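Local coordinates for protein butyryl-CoA dehydrogenase (Marinomonas mediterranea, PDB 6CY8) that has the three-domain fold of the acyl-CoA dehydrogenase family, carries flavin-adenine dinucleotide, and binds 4'-phosphopantetheine beside the flavin, at residues A[17-22]-A[76-81]; A[176-181]-A[231-236]; A[238-243]-A[311-316]; A[322-327]-A[358-363]. All coordinates share one frame; numbering follows the deposited sequence.

Interaction 1 (A[17-22]-A[76-81]); sequences LRFGKE and QSCTDT
Gln76 meets Leu17 at the start of 76-81: methyl CD2 of Leu17 lies against the extended glutamine chain, 3.7 Å from Gln76 CD and close to both polar atoms of the amide. Leu17 reaches it with its CG anti to the carbonyl carbon (chi1 -70°).

Ser77 comes next and enters the heart of the contact. Its CB packs 3.3 Å from Leu17 O, and its OG is 3.4 Å from Gly20 CA. The hydroxyl is engaged by Gly73 O and Ala16 O, so one side chain bonds to both helical regions. The backbones are closest here, with Gly20 CA 4.3 Å from Ser77 CA; the missing side chain of Gly20 permits that approach, and a CA-H...O contact joins Gly20 CA to Ser77 O at 3.4 Å.

Cys78, where the chain leaves helical geometry, sends SG to 3.8 Å from Gly20 CA, and the same sulfur sits more loosely at the edge of the Phe19 ring.

The contact therefore joins the last turn of helix 64-77 to the chain around the end of helix 7-19, in the N-terminal domain of the acyl-CoA dehydrogenase family, with helix 248-267 alongside, where Arg256 binds Gln76 O.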
# COMPACT_ATOMS: atom_id res chain seq x y z
N LEU A 17 -7.61 26.05 20.15
CA LEU A 17 -8.35 24.88 20.59
C LEU A 17 -9.62 25.25 21.35
O LEU A 17 -10.64 24.56 21.25
CB LEU A 17 -7.47 23.99 21.46
CG LEU A 17 -6.34 23.29 20.71
CD1 LEU A 17 -5.42 22.63 21.70
CD2 LEU A 17 -6.90 22.28 19.71
N ARG A 18 -9.57 26.33 22.14
CA ARG A 18 -10.76 26.67 22.91
C ARG A 18 -11.80 27.33 22.03
O ARG A 18 -12.99 27.27 22.33
CB ARG A 18 -10.40 27.59 24.08
CG ARG A 18 -9.55 26.94 25.15
CD ARG A 18 -9.23 27.92 26.29
NE ARG A 18 -9.51 29.32 25.94
CZ ARG A 18 -8.59 30.28 25.87
NH1 ARG A 18 -7.30 30.00 26.11
NH2 ARG A 18 -8.95 31.53 25.57
N PHE A 19 -11.36 27.96 20.94
CA PHE A 19 -12.27 28.73 20.10
C PHE A 19 -13.21 27.83 19.31
O PHE A 19 -14.31 28.27 18.96
CB PHE A 19 -11.49 29.63 19.15
CG PHE A 19 -12.35 30.34 18.15
CD1 PHE A 19 -12.99 31.53 18.48
CD2 PHE A 19 -12.54 29.80 16.87
CE1 PHE A 19 -13.81 32.17 17.58
CE2 PHE A 19 -13.36 30.44 15.95
CZ PHE A 19 -13.99 31.63 16.30
N GLY A 20 -12.81 26.59 19.04
CA GLY A 20 -13.59 25.71 18.18
C GLY A 20 -15.06 25.59 18.56
O GLY A 20 -15.93 25.59 17.67
N LYS A 21 -15.36 25.45 19.86
CA LYS A 21 -16.76 25.19 20.22
C LYS A 21 -17.60 26.47 20.35
O LYS A 21 -18.81 26.37 20.58
CB LYS A 21 -16.85 24.41 21.54
CG LYS A 21 -16.43 25.12 22.81
CD LYS A 21 -14.94 25.11 23.03
CE LYS A 21 -14.63 25.51 24.48
NZ LYS A 21 -13.26 25.06 24.87
N GLU A 22 -17.01 27.65 20.22
CA GLU A 22 -17.82 28.86 20.09
C GLU A 22 -18.52 28.96 18.74
O GLU A 22 -19.30 29.91 18.53
CB GLU A 22 -16.96 30.11 20.31
CG GLU A 22 -16.60 30.37 21.75
CD GLU A 22 -15.44 31.34 21.89
OE1 GLU A 22 -15.43 32.37 21.18
OE2 GLU A 22 -14.52 31.07 22.71
N GLN A 76 -8.28 21.40 14.43
CA GLN A 76 -8.60 20.36 15.40
C GLN A 76 -9.93 20.62 16.10
O GLN A 76 -10.70 19.68 16.34
CB GLN A 76 -7.47 20.22 16.42
CG GLN A 76 -7.71 19.10 17.40
CD GLN A 76 -6.56 18.91 18.34
OE1 GLN A 76 -5.43 19.27 18.03
NE2 GLN A 76 -6.83 18.34 19.50
N SER A 77 -10.26 21.88 16.41
CA SER A 77 -11.42 22.16 17.25
C SER A 77 -12.66 22.58 16.48
O SER A 77 -13.75 22.51 17.05
CB SER A 77 -11.09 23.25 18.27
OG SER A 77 -10.52 24.38 17.64
N CYS A 78 -12.54 23.03 15.22
CA CYS A 78 -13.70 23.44 14.43
C CYS A 78 -14.13 22.28 13.55
O CYS A 78 -13.35 21.81 12.72
CB CYS A 78 -13.41 24.65 13.55
SG CYS A 78 -12.87 26.14 14.43
N THR A 79 -15.38 21.83 13.70
CA THR A 79 -15.87 20.74 12.87
C THR A 79 -16.10 21.16 11.42
O THR A 79 -16.01 20.32 10.51
CB THR A 79 -17.13 20.14 13.48
OG1 THR A 79 -18.01 21.20 13.88
CG2 THR A 79 -16.77 19.29 14.69
N ASP A 80 -16.38 22.44 11.16
CA ASP A 80 -16.61 22.89 9.78
C ASP A 80 -15.26 23.12 9.11
O ASP A 80 -14.74 24.23 9.04
CB ASP A 80 -17.48 24.13 9.74
CG ASP A 80 -18.08 24.39 8.35
OD1 ASP A 80 -17.58 23.84 7.35
OD2 ASP A 80 -19.06 25.15 8.27
N THR A 81 -14.69 22.03 8.60
CA THR A 81 -13.44 22.12 7.85
C THR A 81 -13.61 22.95 6.58
O THR A 81 -12.69 23.68 6.18
CB THR A 81 -12.95 20.70 7.52
OG1 THR A 81 -12.93 19.90 8.71
CG2 THR A 81 -11.57 20.70 6.89

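Interaction 2 (A[176-181]-A[231-236]). With PNS (4'-phosphopantetheine), chain D.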
# COMPACT_ATOMS: atom_id res chain seq x y z
N HIS A 176 5.09 35.36 -24.98
CA HIS A 176 6.04 35.26 -23.87
C HIS A 176 5.78 34.03 -22.99
O HIS A 176 6.45 33.87 -21.96
CB HIS A 176 6.00 36.55 -23.05
CG HIS A 176 6.49 37.75 -23.79
ND1 HIS A 176 6.30 39.04 -23.33
CD2 HIS A 176 7.16 37.86 -24.96
CE1 HIS A 176 6.84 39.89 -24.19
NE2 HIS A 176 7.36 39.20 -25.19
N GLY A 177 4.84 33.16 -23.38
CA GLY A 177 4.53 31.91 -22.71
C GLY A 177 4.41 31.95 -21.19
O GLY A 177 3.59 32.68 -20.63
N TYR A 178 5.24 31.14 -20.53
CA TYR A 178 5.29 31.11 -19.08
C TYR A 178 5.39 32.50 -18.47
O TYR A 178 4.99 32.70 -17.32
CB TYR A 178 6.47 30.21 -18.67
CG TYR A 178 7.06 30.36 -17.28
CD1 TYR A 178 6.31 30.06 -16.13
CD2 TYR A 178 8.39 30.75 -17.11
CE1 TYR A 178 6.87 30.19 -14.86
CE2 TYR A 178 8.96 30.87 -15.85
CZ TYR A 178 8.20 30.59 -14.73
OH TYR A 178 8.78 30.72 -13.48
N LEU A 179 5.86 33.49 -19.24
CA LEU A 179 5.97 34.85 -18.75
C LEU A 179 4.96 35.81 -19.39
O LEU A 179 5.09 37.02 -19.24
CB LEU A 179 7.40 35.36 -18.94
CG LEU A 179 8.43 34.53 -18.15
CD1 LEU A 179 9.81 35.17 -18.16
CD2 LEU A 179 7.97 34.32 -16.71
N GLY A 180 3.94 35.28 -20.08
CA GLY A 180 2.94 36.09 -20.75
C GLY A 180 1.62 36.26 -20.02
O GLY A 180 0.56 36.43 -20.65
N GLN A 181 1.67 36.24 -18.69
CA GLN A 181 0.48 36.17 -17.85
C GLN A 181 0.57 37.21 -16.76
O GLN A 181 1.64 37.40 -16.17
CB GLN A 181 0.34 34.77 -17.23
CG GLN A 181 0.24 33.63 -18.22
CD GLN A 181 0.15 32.28 -17.54
OE1 GLN A 181 0.29 32.20 -16.31
NE2 GLN A 181 -0.10 31.22 -18.32
N GLY A 231 2.55 37.04 -13.74
CA GLY A 231 1.46 36.34 -13.09
C GLY A 231 1.78 34.91 -12.72
O GLY A 231 1.46 34.45 -11.62
N ALA A 232 2.42 34.17 -13.63
CA ALA A 232 2.70 32.76 -13.37
C ALA A 232 3.56 32.58 -12.13
O ALA A 232 3.38 31.60 -11.39
CB ALA A 232 3.35 32.12 -14.59
N ARG A 233 4.49 33.49 -11.88
CA ARG A 233 5.33 33.39 -10.69
C ARG A 233 4.63 33.96 -9.47
O ARG A 233 4.84 33.47 -8.35
CB ARG A 233 6.68 34.07 -10.94
CG ARG A 233 7.50 33.41 -12.06
CD ARG A 233 8.80 34.13 -12.36
NE ARG A 233 9.77 34.00 -11.28
CZ ARG A 233 10.49 32.90 -11.05
NH1 ARG A 233 10.38 31.83 -11.84
NH2 ARG A 233 11.34 32.89 -10.02
N ILE A 234 3.78 34.97 -9.64
CA ILE A 234 2.93 35.38 -8.54
C ILE A 234 2.03 34.22 -8.13
O ILE A 234 1.83 33.95 -6.94
CB ILE A 234 2.13 36.65 -8.89
CG1 ILE A 234 3.05 37.87 -8.78
CG2 ILE A 234 0.93 36.82 -7.95
CD1 ILE A 234 2.47 39.14 -9.33
N PHE A 235 1.51 33.47 -9.11
CA PHE A 235 0.70 32.31 -8.77
C PHE A 235 1.51 31.28 -8.00
O PHE A 235 1.10 30.81 -6.93
CB PHE A 235 0.08 31.67 -9.99
CG PHE A 235 -0.84 30.56 -9.64
CD1 PHE A 235 -1.98 30.84 -8.89
CD2 PHE A 235 -0.56 29.25 -9.96
CE1 PHE A 235 -2.84 29.83 -8.51
CE2 PHE A 235 -1.43 28.21 -9.59
CZ PHE A 235 -2.57 28.50 -8.87
N ALA A 236 2.68 30.89 -8.53
CA ALA A 236 3.52 29.95 -7.81
C ALA A 236 3.80 30.42 -6.39
O ALA A 236 3.83 29.61 -5.46
CB ALA A 236 4.83 29.71 -8.56
O23 PNS D . 7.03 26.69 -11.95
P24 PNS D . 5.82 26.60 -11.11
O25 PNS D . 6.38 26.53 -9.70
O26 PNS D . 4.96 27.83 -11.38
O27 PNS D . 5.03 25.19 -11.40
C28 PNS D . 4.04 25.17 -12.36
C29 PNS D . 3.56 23.74 -12.60
C30 PNS D . 4.10 23.23 -13.95
C31 PNS D . 4.00 22.76 -11.50
C32 PNS D . 2.04 23.95 -12.69
O33 PNS D . 1.51 23.14 -13.71
C34 PNS D . 1.26 23.85 -11.36
O35 PNS D . 1.71 24.20 -10.31
N36 PNS D . -0.11 23.39 -11.39
C37 PNS D . -0.86 23.33 -10.16
C38 PNS D . -2.29 23.83 -10.33
C39 PNS D . -2.82 24.51 -9.08
O40 PNS D . -2.07 24.46 -8.14
N41 PNS D . -4.13 25.18 -9.00
C42 PNS D . -4.46 25.82 -7.72
C43 PNS D . -5.72 26.70 -7.57
S44 PNS D . -6.73 25.79 -6.32
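Methyl CB of Ala232 is wedged among three groups of the 176-181 loop: Tyr178 O at 3.2 Å, Gln181 OE1 at 3.5 Å and Tyr178 CD1 at 3.9 Å. Beside it Gly231 N donates to Gln181 O over 2.6 Å, the donor standing about 40° above the carbonyl plane; Gly231 has no side chain to obstruct this approach. The side-chain NE2 of Gln181 donates to Ile134 O. Close too is the outer end of the tyrosine, where Arg233 NH1 donates to Tyr178 OH over 2.5 Å, reaching the ring at its edge with the two planes 84° apart. A bend at chi3 (69°) turns the arginine tip back to the hydroxyl.

Looser is Leu179, whose CD2 lies over one ring face but approaches Arg233 CD only to 4.4 Å. Farther along the helix, Phe235 CZ comes to 3.5 Å from C42 of the 4'-phosphopantetheine, and Ala236 CB to 3.4 Å from its O26.

The contact joins the strand-rich middle domain to the C-terminal helical domain where the alpha/beta hydrolase fold protein docks, its Glu55 salt-bridged to Arg233 NH2. The loop between strands 165-171 and 181-187 is thus fastened to the N-terminal end of helix 231-246, which helix 81-101 touches through Ile234.

Interaction 3 (A[238-243]-A[311-316]); sequences SMDWER and DNTKAV. With PNS (4'-phosphopantetheine), chain D.
Asp240 and Asn312 approach from opposite directions between helix 231-246 and the start of helix 313-338, in the C-terminal helical domain of the acyl-CoA dehydrogenase fold. The amide nitrogen ND2 of Asn312 donates to Asp240 OD2 over 2.8 Å in an almost straight bond, 176° at the hydrogen. The bond uses the syn lone pair of OD2, and that oxygen lies in the Asn312 amide plane, although carboxylate and amide are turned 44° from each other. Asp240 reaches across because CG stands anti to its backbone N (chi1 -154°). The same OD2 takes a salt bridge from Lys306, which would be expected to favour the charged carboxylate.

The aspartate also crosses Val316 at a slant, with OD1 3.8 Å from CG2. The other valine methyl, CG1, packs 3.7 Å from Arg243 CB, the apolar counterpart to the polar pair. Next to Asn312, Asp311 OD1 accepts from Thr313 N in an Asx turn and also from Thr313 OG1, bracing the beginning of helix 313-338.

Farther out, Arg243 NE donates to Ser363 O. Met239 CB sits over the centre of one guanidinium face, 3.6 Å above the plane. At the edge, the 4'-phosphopantetheine is met by one nitrogen: Arg243 NH2 donates to O35 of the ligand at 3.1 Å and, weakly, to its O40 at 3.3 Å.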
# COMPACT_ATOMS: atom_id res chain seq x y z
N SER A 238 1.78 32.27 -4.53
CA SER A 238 0.60 32.11 -3.69
C SER A 238 0.34 30.64 -3.39
O SER A 238 -0.06 30.29 -2.28
CB SER A 238 -0.61 32.78 -4.36
OG SER A 238 -1.21 31.94 -5.34
N MET A 239 0.62 29.75 -4.35
CA MET A 239 0.53 28.32 -4.08
C MET A 239 1.54 27.89 -3.03
O MET A 239 1.28 26.94 -2.28
CB MET A 239 0.71 27.53 -5.38
CG MET A 239 -0.49 27.61 -6.29
SD MET A 239 -2.06 27.30 -5.44
CE MET A 239 -2.72 28.96 -5.21
N ASP A 240 2.67 28.57 -2.94
CA ASP A 240 3.58 28.26 -1.84
C ASP A 240 2.96 28.60 -0.50
O ASP A 240 3.23 27.94 0.50
CB ASP A 240 4.92 28.98 -2.01
CG ASP A 240 6.06 28.24 -1.31
OD1 ASP A 240 6.37 27.11 -1.74
OD2 ASP A 240 6.63 28.78 -0.33
N TRP A 241 2.12 29.63 -0.45
CA TRP A 241 1.41 29.95 0.78
C TRP A 241 0.25 28.98 1.02
O TRP A 241 0.13 28.44 2.13
CB TRP A 241 0.91 31.40 0.73
CG TRP A 241 1.99 32.41 1.01
CD1 TRP A 241 2.64 33.19 0.10
CD2 TRP A 241 2.54 32.74 2.29
NE1 TRP A 241 3.56 33.99 0.73
CE2 TRP A 241 3.52 33.73 2.08
CE3 TRP A 241 2.30 32.29 3.60
CZ2 TRP A 241 4.27 34.29 3.13
CZ3 TRP A 241 3.04 32.86 4.65
CH2 TRP A 241 4.01 33.85 4.40
N GLU A 242 -0.58 28.74 0.01
CA GLU A 242 -1.74 27.87 0.17
C GLU A 242 -1.32 26.43 0.46
O GLU A 242 -1.85 25.80 1.39
CB GLU A 242 -2.63 27.94 -1.07
CG GLU A 242 -4.11 27.76 -0.79
CD GLU A 242 -4.91 27.52 -2.07
OE1 GLU A 242 -5.83 28.32 -2.37
OE2 GLU A 242 -4.63 26.53 -2.78
N ARG A 243 -0.36 25.90 -0.29
CA ARG A 243 0.03 24.51 -0.08
C ARG A 243 0.72 24.32 1.27
O ARG A 243 0.66 23.23 1.83
CB ARG A 243 0.97 24.01 -1.18
CG ARG A 243 0.35 23.83 -2.53
CD ARG A 243 1.45 23.83 -3.60
NE ARG A 243 0.92 23.91 -4.96
CZ ARG A 243 1.67 24.10 -6.05
NH1 ARG A 243 2.99 24.25 -5.93
NH2 ARG A 243 1.11 24.15 -7.25
N ASP A 311 15.26 27.73 -1.26
CA ASP A 311 14.14 27.15 -2.00
C ASP A 311 13.44 26.15 -1.08
O ASP A 311 14.05 25.18 -0.62
CB ASP A 311 14.61 26.48 -3.29
CG ASP A 311 13.46 26.14 -4.25
OD1 ASP A 311 12.28 26.14 -3.83
OD2 ASP A 311 13.72 25.88 -5.45
N ASN A 312 12.17 26.41 -0.77
CA ASN A 312 11.39 25.55 0.11
C ASN A 312 10.28 24.82 -0.64
O ASN A 312 9.37 24.30 -0.01
CB ASN A 312 10.80 26.36 1.26
CG ASN A 312 9.80 27.40 0.79
OD1 ASN A 312 10.12 28.59 0.69
ND2 ASN A 312 8.60 26.96 0.47
N THR A 313 10.33 24.80 -1.96
CA THR A 313 9.24 24.20 -2.71
C THR A 313 9.16 22.70 -2.47
O THR A 313 8.06 22.15 -2.33
CB THR A 313 9.38 24.53 -4.19
OG1 THR A 313 9.36 25.95 -4.36
CG2 THR A 313 8.23 23.95 -4.99
N LYS A 314 10.31 22.02 -2.40
CA LYS A 314 10.33 20.58 -2.19
C LYS A 314 9.70 20.20 -0.85
O LYS A 314 8.87 19.29 -0.78
CB LYS A 314 11.75 20.04 -2.28
CG LYS A 314 11.84 18.52 -2.32
CD LYS A 314 13.30 18.05 -2.30
CE LYS A 314 13.95 18.25 -0.93
NZ LYS A 314 15.36 17.81 -0.94
N ALA A 315 10.07 20.90 0.22
CA ALA A 315 9.45 20.63 1.51
C ALA A 315 7.97 20.97 1.51
O ALA A 315 7.18 20.31 2.21
CB ALA A 315 10.17 21.41 2.62
N VAL A 316 7.56 21.98 0.75
CA VAL A 316 6.15 22.35 0.75
C VAL A 316 5.34 21.34 -0.05
O VAL A 316 4.25 20.92 0.36
CB VAL A 316 5.94 23.79 0.23
CG1 VAL A 316 4.51 23.99 -0.27
CG2 VAL A 316 6.23 24.80 1.32
O23 PNS D . 7.03 26.69 -11.95
P24 PNS D . 5.82 26.60 -11.11
O25 PNS D . 6.38 26.53 -9.70
O26 PNS D . 4.96 27.83 -11.38
O27 PNS D . 5.03 25.19 -11.40
C28 PNS D . 4.04 25.17 -12.36
C29 PNS D . 3.56 23.74 -12.60
C30 PNS D . 4.10 23.23 -13.95
C31 PNS D . 4.00 22.76 -11.50
C32 PNS D . 2.04 23.95 -12.69
O33 PNS D . 1.51 23.14 -13.71
C34 PNS D . 1.26 23.85 -11.36
O35 PNS D . 1.71 24.20 -10.31
N36 PNS D . -0.11 23.39 -11.39
C37 PNS D . -0.86 23.33 -10.16
C38 PNS D . -2.29 23.83 -10.33
C39 PNS D . -2.82 24.51 -9.08
O40 PNS D . -2.07 24.46 -8.14
N41 PNS D . -4.13 25.18 -9.00
C42 PNS D . -4.46 25.82 -7.72
C43 PNS D . -5.72 26.70 -7.57
S44 PNS D . -6.73 25.79 -6.32

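Interaction 4 (A[322-327]-A[358-363]). With FAD (flavin-adenine dinucleotide), chain C.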
# COMPACT_ATOMS: atom_id res chain seq x y z
N ALA A 322 2.00 14.53 1.73
CA ALA A 322 1.89 13.71 2.93
C ALA A 322 0.62 14.01 3.70
O ALA A 322 -0.09 13.09 4.13
CB ALA A 322 3.13 13.92 3.80
N ILE A 323 0.30 15.29 3.89
CA ILE A 323 -0.86 15.66 4.70
C ILE A 323 -2.16 15.25 4.01
O ILE A 323 -3.06 14.65 4.61
CB ILE A 323 -0.83 17.16 5.01
CG1 ILE A 323 0.22 17.47 6.05
CG2 ILE A 323 -2.19 17.66 5.45
CD1 ILE A 323 0.63 18.93 6.05
N SER A 324 -2.28 15.58 2.72
CA SER A 324 -3.53 15.31 2.02
C SER A 324 -3.76 13.82 1.86
O SER A 324 -4.87 13.33 2.06
CB SER A 324 -3.49 16.00 0.66
OG SER A 324 -2.45 15.45 -0.11
N GLU A 325 -2.72 13.07 1.50
CA GLU A 325 -2.88 11.63 1.41
C GLU A 325 -3.15 10.99 2.77
O GLU A 325 -3.92 10.03 2.87
CB GLU A 325 -1.66 11.01 0.72
CG GLU A 325 -1.56 11.49 -0.71
CD GLU A 325 -2.59 10.82 -1.62
OE1 GLU A 325 -2.62 11.18 -2.82
OE2 GLU A 325 -3.36 9.93 -1.16
N ALA A 326 -2.54 11.51 3.84
CA ALA A 326 -2.84 10.97 5.16
C ALA A 326 -4.28 11.25 5.53
O ALA A 326 -4.92 10.45 6.21
CB ALA A 326 -1.89 11.57 6.21
N PHE A 327 -4.78 12.40 5.10
CA PHE A 327 -6.14 12.79 5.41
C PHE A 327 -7.14 11.84 4.77
O PHE A 327 -8.12 11.43 5.40
CB PHE A 327 -6.34 14.24 4.96
CG PHE A 327 -7.56 14.89 5.49
CD1 PHE A 327 -8.19 14.40 6.62
CD2 PHE A 327 -8.09 16.01 4.87
CE1 PHE A 327 -9.35 15.02 7.12
CE2 PHE A 327 -9.24 16.63 5.35
CZ PHE A 327 -9.86 16.14 6.48
N GLY A 358 -11.18 16.17 -1.56
CA GLY A 358 -10.90 17.47 -2.15
C GLY A 358 -9.43 17.83 -2.02
O GLY A 358 -8.82 18.35 -2.95
N SER A 359 -8.84 17.51 -0.86
CA SER A 359 -7.52 18.01 -0.50
C SER A 359 -6.40 17.42 -1.35
O SER A 359 -5.31 18.01 -1.39
CB SER A 359 -7.25 17.76 0.99
OG SER A 359 -6.72 16.46 1.22
N VAL A 360 -6.63 16.28 -2.01
CA VAL A 360 -5.65 15.74 -2.93
C VAL A 360 -5.82 16.29 -4.34
O VAL A 360 -5.09 15.87 -5.27
CB VAL A 360 -5.70 14.19 -2.94
CG1 VAL A 360 -5.45 13.65 -1.53
CG2 VAL A 360 -7.00 13.66 -3.53
N LEU A 361 -6.75 17.22 -4.54
CA LEU A 361 -6.98 17.86 -5.83
C LEU A 361 -6.54 19.31 -5.82
O LEU A 361 -5.68 19.71 -6.61
CB LEU A 361 -8.46 17.75 -6.21
CG LEU A 361 -9.01 16.33 -6.29
CD1 LEU A 361 -10.53 16.33 -6.39
CD2 LEU A 361 -8.41 15.55 -7.45
N PHE A 362 -7.11 20.14 -4.94
CA PHE A 362 -6.83 21.56 -5.01
C PHE A 362 -5.43 21.86 -4.47
O PHE A 362 -4.81 21.05 -3.78
CB PHE A 362 -7.87 22.39 -4.27
CG PHE A 362 -8.12 21.96 -2.86
CD1 PHE A 362 -7.19 22.22 -1.86
CD2 PHE A 362 -9.31 21.33 -2.52
CE1 PHE A 362 -7.43 21.83 -0.54
CE2 PHE A 362 -9.56 20.94 -1.19
CZ PHE A 362 -8.62 21.20 -0.20
N SER A 363 -4.96 23.06 -4.80
CA SER A 363 -3.55 23.42 -4.67
C SER A 363 -2.67 22.49 -5.50
O SER A 363 -1.46 22.41 -5.28
CB SER A 363 -3.08 23.44 -3.21
OG SER A 363 -4.10 23.91 -2.33
PA FAD C . -6.68 17.72 -14.59
O1A FAD C . -5.58 18.72 -14.51
O2A FAD C . -7.42 17.48 -15.91
O5B FAD C . -6.09 16.38 -14.12
C5B FAD C . -6.79 15.13 -14.33
C4B FAD C . -5.85 14.01 -13.94
O4B FAD C . -4.63 14.10 -14.72
C3B FAD C . -5.40 14.06 -12.47
O3B FAD C . -5.21 12.74 -11.97
C2B FAD C . -4.09 14.82 -12.57
O2B FAD C . -3.21 14.71 -11.46
C1B FAD C . -3.53 14.19 -13.84
N9A FAD C . -2.46 14.97 -14.44
C8A FAD C . -2.55 16.20 -15.03
N7A FAD C . -1.39 16.69 -15.42
C5A FAD C . -0.47 15.72 -15.04
C6A FAD C . 0.93 15.63 -15.15
N6A FAD C . 1.69 16.57 -15.73
N1A FAD C . 1.53 14.52 -14.67
C2A FAD C . 0.78 13.58 -14.10
N3A FAD C . -0.55 13.55 -13.94
C4A FAD C . -1.12 14.66 -14.43
N1 FAD C . -9.06 26.08 -8.75
C2 FAD C . -8.88 27.44 -8.69
O2 FAD C . -8.29 28.05 -9.59
N3 FAD C . -9.36 28.15 -7.60
C4 FAD C . -10.02 27.62 -6.52
O4 FAD C . -10.40 28.35 -5.60
C4X FAD C . -10.20 26.17 -6.59
N5 FAD C . -10.84 25.59 -5.61
C5X FAD C . -11.03 24.22 -5.68
C6 FAD C . -11.71 23.59 -4.64
C7 FAD C . -11.93 22.22 -4.66
C7M FAD C . -12.67 21.57 -3.52
C8 FAD C . -11.47 21.46 -5.75
C8M FAD C . -11.68 19.98 -5.81
C9 FAD C . -10.78 22.08 -6.78
C9A FAD C . -10.55 23.45 -6.76
N10 FAD C . -9.92 24.12 -7.82
C10 FAD C . -9.69 25.49 -7.75
C1' FAD C . -9.28 23.36 -8.91
C2' FAD C . -7.85 22.98 -8.49
O2' FAD C . -6.93 24.06 -8.57
C3' FAD C . -7.30 21.76 -9.23
O3' FAD C . -5.96 21.96 -9.66
C4' FAD C . -7.98 21.21 -10.46
O4' FAD C . -9.23 20.67 -10.06
C5' FAD C . -7.04 20.14 -10.97
O5' FAD C . -7.08 20.12 -12.40
P FAD C . -8.29 19.47 -13.16
O1P FAD C . -9.48 19.30 -12.21
O2P FAD C . -8.59 20.20 -14.43
O3P FAD C . -7.75 18.03 -13.48
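Ser359 OG is 3.3 Å from Ser324 CB, which also lies 3.4 Å from Ser359 O, where helix 313-338 passes the end of helix 351-359. Both belong to the C-terminal helical domain of the acyl-CoA dehydrogenase family, at the flavin site. The same hydroxyl oxygen sits at the edge of the Phe327 ring, 3.9 Å from CD2. Beside this pair Val360 points CG1 at the helix, 3.7 Å from Ser324 O and 3.8 Å from Ser324 CB. Glu325 starts out away from the partner, but a bend at chi2 (-75°) folds the carboxylate back, and the side chain crosses that of Val360 at about a right angle with OE1 4.0 Å from CG1.

The next shell fixes these groups. Ser324 OG is bonded to Lys320 O, and Ser359 OG to Ala356 O, each hydroxyl thus tied to its own helix. Lys320 NZ donates to both Ser359 O and Phe362 O, holding the turn that follows. Glu325 OE1 pairs with Ser366 and with Arg336 of the third subunit, whose side chain also packs on Val360.

Beyond the turn lies the flavin-adenine dinucleotide. Phe362 CD2 is 3.5 Å from FAD C7, and Leu361 CB and CD1 approach the flavin methyl C8M.

Across the two segments the contact is van der Waals packing. Its buried serine hydroxyls are satisfied within their own helices, while Lys320 supplies a polar tie to the flavin-side turn and Glu325 an ionic one to the neighbouring subunit.

From the N terminus, interaction 1 closes a loop with helix but no strand between helices 7-19 and 64-77. Interaction 2 then closes a strand-rich loop that brings the middle family region against the start of helix 231-246. That helix runs straight on into interaction 3, which spans two intervening helices to reach helix 313-338; interaction 4 uses the same helix farther along to close a shorter loop. The four loops lie in series, none nested and none crossing. Interactions 3 and 4 touch through Glu242, Arg243 and Ser363, linking the 4'-phosphopantetheine side to the flavin side. Interaction 1 touches none of the others, though its nearest atoms come within about 5 Å of interaction 4.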